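L-ribulose 3-epimerase (Mesorhizobium loti, PDB 3VYL) interconverts L-ribulose and L-xylulose by epimerisation at C3 and acts less efficiently on D-psicose and D-tagatose, using a manganese-bearing TIM barrel. Local coordinates at residues D180-H183 / M184-E188; S242-S245 / E246-D249. One frame throughout, in Å; residues are numbered along the deposited sequence.

Contact 1: D180-H183 / M184-E188; sequences DTFH and MNIEE. With MN (manganese (II) ion), chain I.
Met184 lies back along the first turn of helix 181-187, its methyl CE 3.8 Å from Thr181 CG2, and its own backbone N bonds to Asp180 O at 2.8 Å (N-H...O 159°). The tight side of the contact is here. CG of Met184 stands anti to its carbonyl carbon (chi1 -78°) and the chain bends at chi3 (-74°), which carries CE back to Thr181 N and CA, while Met184 CB and CG each pass 3.5 Å from Asp180 O. With Met184 cut back to an alanine, the Thr181 methyl would probably lose its apolar cover and a gap would open beside Val191. Asn185 N continues the helical pattern to Thr181 O at 2.9 Å. The looser side is that of Phe182 and Ile186, where Phe182 CZ is 4.5 Å from Ile186 CD1. His183 O takes Glu187 N at 3.1 Å and, weakly, Ile186 N. This side is not open to solvent: Ile186 meets Ile186 of the second subunit, and Glu187 forms salt bridges with Arg151 and with Arg260 of that subunit. The His183 ring has Phe182 CD2 over the centre of one face, and its ND1 is hydrogen-bonded to Asn150. At the N-cap, Asp180 divides its carboxylate: OD1 accepts a weak bond from Phe182 N, and OD2 binds manganese at 2.1 Å beside Glu147, His206 and Glu241. One oxygen given to the metal and the other to the helix start is consistent with the two together fixing how this carboxylate is turned.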
loop_
_atom_site.group_PDB
_atom_site.type_symbol
_atom_site.label_atom_id
_atom_site.label_comp_id
_atom_site.label_asym_id
_atom_site.label_seq_id
_atom_site.Cartn_x
_atom_site.Cartn_y
_atom_site.Cartn_z
ATOM N N ASP A 180 7.544 -18.143 -4.107
ATOM C CA ASP A 180 6.710 -18.245 -2.912
ATOM C C ASP A 180 6.594 -16.868 -2.240
ATOM O O ASP A 180 7.581 -16.315 -1.753
ATOM C CB ASP A 180 7.308 -19.305 -1.974
ATOM C CG ASP A 180 6.505 -19.507 -0.698
ATOM O OD1 ASP A 180 6.009 -18.513 -0.131
ATOM O OD2 ASP A 180 6.404 -20.670 -0.233
ATOM N N THR A 181 5.380 -16.325 -2.213
ATOM C CA THR A 181 5.151 -14.977 -1.718
ATOM C C THR A 181 5.735 -14.727 -0.318
ATOM O O THR A 181 6.340 -13.680 -0.070
ATOM C CB THR A 181 3.666 -14.623 -1.757
ATOM O OG1 THR A 181 2.949 -15.505 -0.892
ATOM C CG2 THR A 181 3.115 -14.754 -3.175
ATOM N N PHE A 182 5.592 -15.702 0.578
ATOM C CA PHE A 182 6.216 -15.651 1.903
ATOM C C PHE A 182 7.742 -15.430 1.831
ATOM O O PHE A 182 8.290 -14.611 2.558
ATOM C CB PHE A 182 5.875 -16.908 2.715
ATOM C CG PHE A 182 6.752 -17.099 3.926
ATOM C CD1 PHE A 182 6.505 -16.390 5.095
ATOM C CD2 PHE A 182 7.849 -17.963 3.883
ATOM C CE1 PHE A 182 7.317 -16.548 6.194
ATOM C CE2 PHE A 182 8.660 -18.121 4.983
ATOM C CZ PHE A 182 8.392 -17.414 6.139
ATOM N N HIS A 183 8.419 -16.155 0.948
ATOM C CA HIS A 183 9.858 -15.984 0.775
ATOM C C HIS A 183 10.225 -14.717 0.037
ATOM O O HIS A 183 11.223 -14.052 0.361
ATOM C CB HIS A 183 10.443 -17.198 0.083
ATOM C CG HIS A 183 10.293 -18.466 0.878
ATOM N ND1 HIS A 183 10.966 -18.686 2.019
ATOM C CD2 HIS A 183 9.505 -19.586 0.667
ATOM C CE1 HIS A 183 10.623 -19.889 2.517
ATOM N NE2 HIS A 183 9.727 -20.436 1.689
ATOM N N MET A 184 9.401 -14.369 -0.954
ATOM C CA MET A 184 9.625 -13.200 -1.796
ATOM C C MET A 184 9.572 -11.913 -0.992
ATOM O O MET A 184 10.399 -11.018 -1.186
ATOM C CB MET A 184 8.606 -13.146 -2.943
ATOM C CG MET A 184 8.922 -14.095 -4.093
ATOM S SD MET A 184 7.972 -13.768 -5.596
ATOM C CE MET A 184 6.366 -14.394 -5.115
ATOM N N ASN A 185 8.602 -11.833 -0.079
ATOM C CA ASN A 185 8.417 -10.626 0.715
ATOM C C ASN A 185 9.625 -10.332 1.607
ATOM O O ASN A 185 9.868 -9.182 1.956
ATOM C CB ASN A 185 7.135 -10.698 1.533
ATOM C CG ASN A 185 6.544 -9.328 1.805
ATOM O OD1 ASN A 185 6.111 -8.640 0.877
ATOM N ND2 ASN A 185 6.511 -8.923 3.079
ATOM N N ILE A 186 10.391 -11.362 1.953
ATOM C CA ILE A 186 11.592 -11.169 2.745
ATOM C C ILE A 186 12.789 -10.801 1.859
ATOM O O ILE A 186 13.609 -9.952 2.228
ATOM C CB ILE A 186 11.931 -12.412 3.598
ATOM C CG1 ILE A 186 10.828 -12.698 4.619
ATOM C CG2 ILE A 186 13.267 -12.236 4.312
ATOM C CD1 ILE A 186 11.086 -13.927 5.462
ATOM N N GLU A 187 12.883 -11.423 0.688
ATOM C CA GLU A 187 14.089 -11.316 -0.131
ATOM C C GLU A 187 14.014 -10.339 -1.311
ATOM O O GLU A 187 14.978 -9.635 -1.588
ATOM C CB GLU A 187 14.526 -12.702 -0.611
ATOM C CG GLU A 187 14.810 -13.698 0.507
ATOM C CD GLU A 187 16.029 -13.347 1.345
ATOM O OE1 GLU A 187 16.857 -12.528 0.903
ATOM O OE2 GLU A 187 16.169 -13.904 2.456
ATOM N N GLU A 188 12.886 -10.294 -2.002
ATOM C CA GLU A 188 12.778 -9.466 -3.205
ATOM C C GLU A 188 12.718 -7.953 -2.907
ATOM O O GLU A 188 12.309 -7.522 -1.820
ATOM C CB GLU A 188 11.593 -9.898 -4.082
ATOM C CG GLU A 188 11.504 -11.388 -4.395
ATOM C CD GLU A 188 12.516 -11.887 -5.424
ATOM O OE1 GLU A 188 13.218 -11.059 -6.053
ATOM O OE2 GLU A 188 12.603 -13.130 -5.612
HETATM MN MN MN I . 6.724 -22.684 -0.505
HETATM O O HOH W 1 7.982 -23.685 1.236
#

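Contact 2: S242-S245 / E246-D249; sequences SFSS and EIVD
Ser244 O is the acceptor on which this turn closes, gripped by two backbone donors from the following segment. Val248 N reaches Ser244 O at 3.0 Å, almost straight (N-H...O 170°). Ile247 N is nearer to Ser244 O, at 2.8 Å, but its bond is more bent (137°) and it comes from above the carbonyl plane. These are an i to i+4 and an i to i+3 bond, a single helix-like turn in a loop without regular secondary structure. A third donor, Glu246 N, is held weakly by Ser244 OG at 3.1 Å; a chi1 of 156° sets this hydroxyl beside Ser244's own carbonyl carbon, on the side where Glu246 N lies. Ser245 N is hydrogen-bonded to Asn261 OD1. Two carbonyls are satisfied through solvent: water 2 donates to Ser245 O at 2.6 Å and to Val248 O at 2.8 Å, bridging both segments of the turn. The apolar part is slight. Val248 CG1 lies 4.1 Å from Phe243 CD1, the two side chains crossing at about a right angle, and Ile247 CD1 comes near Ser244 CB. At the far end Asp249 OD2 caps the following helix, accepting from Asn251 N and, weakly, from Leu252 N, while at the near end Ser242 OG is hydrogen-bonded with Arg212 O and Trp263 NE1. The turn lies in the loop between strand 238-240 and helix 250-255: Phe243 meets His7 edge-to-face, its side chain about 4 Å at the nearest atoms from that of the manganese ligand Glu241, whereas Val248 rests on Ser253 of helix 250-255 and Ile247 on Asn266 of helix 266-292.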
loop_
_atom_site.group_PDB
_atom_site.type_symbol
_atom_site.label_atom_id
_atom_site.label_comp_id
_atom_site.label_asym_id
_atom_site.label_seq_id
_atom_site.Cartn_x
_atom_site.Cartn_y
_atom_site.Cartn_z
ATOM N N SER A 242 0.140 -22.825 4.317
ATOM C CA SER A 242 0.116 -22.375 5.698
ATOM C C SER A 242 0.309 -23.572 6.601
ATOM O O SER A 242 -0.293 -24.576 6.390
ATOM C CB SER A 242 -1.211 -21.714 5.977
ATOM O OG SER A 242 -1.264 -21.123 7.226
ATOM N N PHE A 243 1.120 -23.483 7.634
ATOM C CA PHE A 243 1.367 -24.662 8.455
ATOM C C PHE A 243 1.079 -24.445 9.941
ATOM O O PHE A 243 1.052 -23.295 10.428
ATOM C CB PHE A 243 2.787 -25.198 8.218
ATOM C CG PHE A 243 3.091 -25.533 6.769
ATOM C CD1 PHE A 243 2.267 -26.403 6.037
ATOM C CD2 PHE A 243 4.211 -24.993 6.136
ATOM C CE1 PHE A 243 2.552 -26.711 4.710
ATOM C CE2 PHE A 243 4.500 -25.304 4.812
ATOM C CZ PHE A 243 3.676 -26.165 4.101
ATOM N N SER A 244 0.836 -25.562 10.636
ATOM C CA SER A 244 0.575 -25.593 12.080
ATOM C C SER A 244 1.453 -26.623 12.768
ATOM O O SER A 244 1.523 -27.788 12.337
ATOM C CB SER A 244 -0.894 -25.931 12.363
ATOM O OG SER A 244 -1.072 -26.494 13.660
ATOM N N SER A 245 2.103 -26.178 13.844
ATOM C CA SER A 245 2.908 -27.021 14.744
ATOM C C SER A 245 2.165 -28.309 15.105
ATOM O O SER A 245 2.758 -29.389 15.154
ATOM C CB SER A 245 3.223 -26.240 16.026
ATOM O OG SER A 245 4.376 -26.724 16.680
ATOM N N GLU A 246 0.876 -28.179 15.307
ATOM C CA GLU A 246 -0.002 -29.263 15.645
ATOM C C GLU A 246 -0.095 -30.315 14.582
ATOM O O GLU A 246 -0.292 -31.459 14.879
ATOM C CB GLU A 246 -1.368 -28.715 15.940
ATOM C CG GLU A 246 -1.416 -27.813 17.156
ATOM C CD GLU A 246 -0.851 -28.454 18.387
ATOM O OE1 GLU A 246 -0.999 -27.905 19.480
ATOM O OE2 GLU A 246 -0.236 -29.509 18.254
ATOM N N ILE A 247 -0.045 -29.923 13.330
ATOM C CA ILE A 247 -0.178 -30.873 12.250
ATOM C C ILE A 247 1.095 -31.384 11.573
ATOM O O ILE A 247 1.204 -32.541 11.254
ATOM C CB ILE A 247 -1.124 -30.309 11.209
ATOM C CG1 ILE A 247 -2.473 -30.101 11.838
ATOM C CG2 ILE A 247 -1.239 -31.246 10.044
ATOM C CD1 ILE A 247 -3.324 -29.111 11.108
ATOM N N VAL A 248 2.063 -30.528 11.343
ATOM C CA VAL A 248 3.259 -30.988 10.669
ATOM C C VAL A 248 4.184 -31.795 11.551
ATOM O O VAL A 248 4.054 -31.809 12.743
ATOM C CB VAL A 248 3.997 -29.879 9.898
ATOM C CG1 VAL A 248 3.076 -29.252 8.891
ATOM C CG2 VAL A 248 4.572 -28.834 10.821
ATOM N N ASP A 249 5.075 -32.532 10.931
ATOM C CA ASP A 249 6.026 -33.338 11.642
ATOM C C ASP A 249 7.220 -32.554 12.096
ATOM O O ASP A 249 7.649 -31.645 11.443
ATOM C CB ASP A 249 6.509 -34.430 10.750
ATOM C CG ASP A 249 7.560 -33.970 9.894
ATOM O OD1 ASP A 249 7.325 -33.863 8.688
ATOM O OD2 ASP A 249 8.616 -33.648 10.448
HETATM O O HOH W 2 5.196 -30.067 14.660
#

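How the contacts relate
Running from the N terminus, the chain reaches contact 1 as strand 175-180 ends and helix 181-187 begins, then passes helix 191-197, strand 202-207 and helix 222-231 before strand 238-240 leads into contact 2. Each contact closes only a local turn, and the two follow in series, neither enclosing nor crossing the other. The centres of contact 1 and contact 2 are 20 Å apart, and the nearest atoms of contact 1 and contact 2 are about 7 Å apart, without touching. Contact 1 starts on the last residue of the sixth barrel strand; contact 2 follows the eighth. The manganese site connects them indirectly: Asp180 belongs to contact 1, and Glu241 immediately precedes 242-249. Contact 1 also reaches the second subunit; contact 2 touches no other chain.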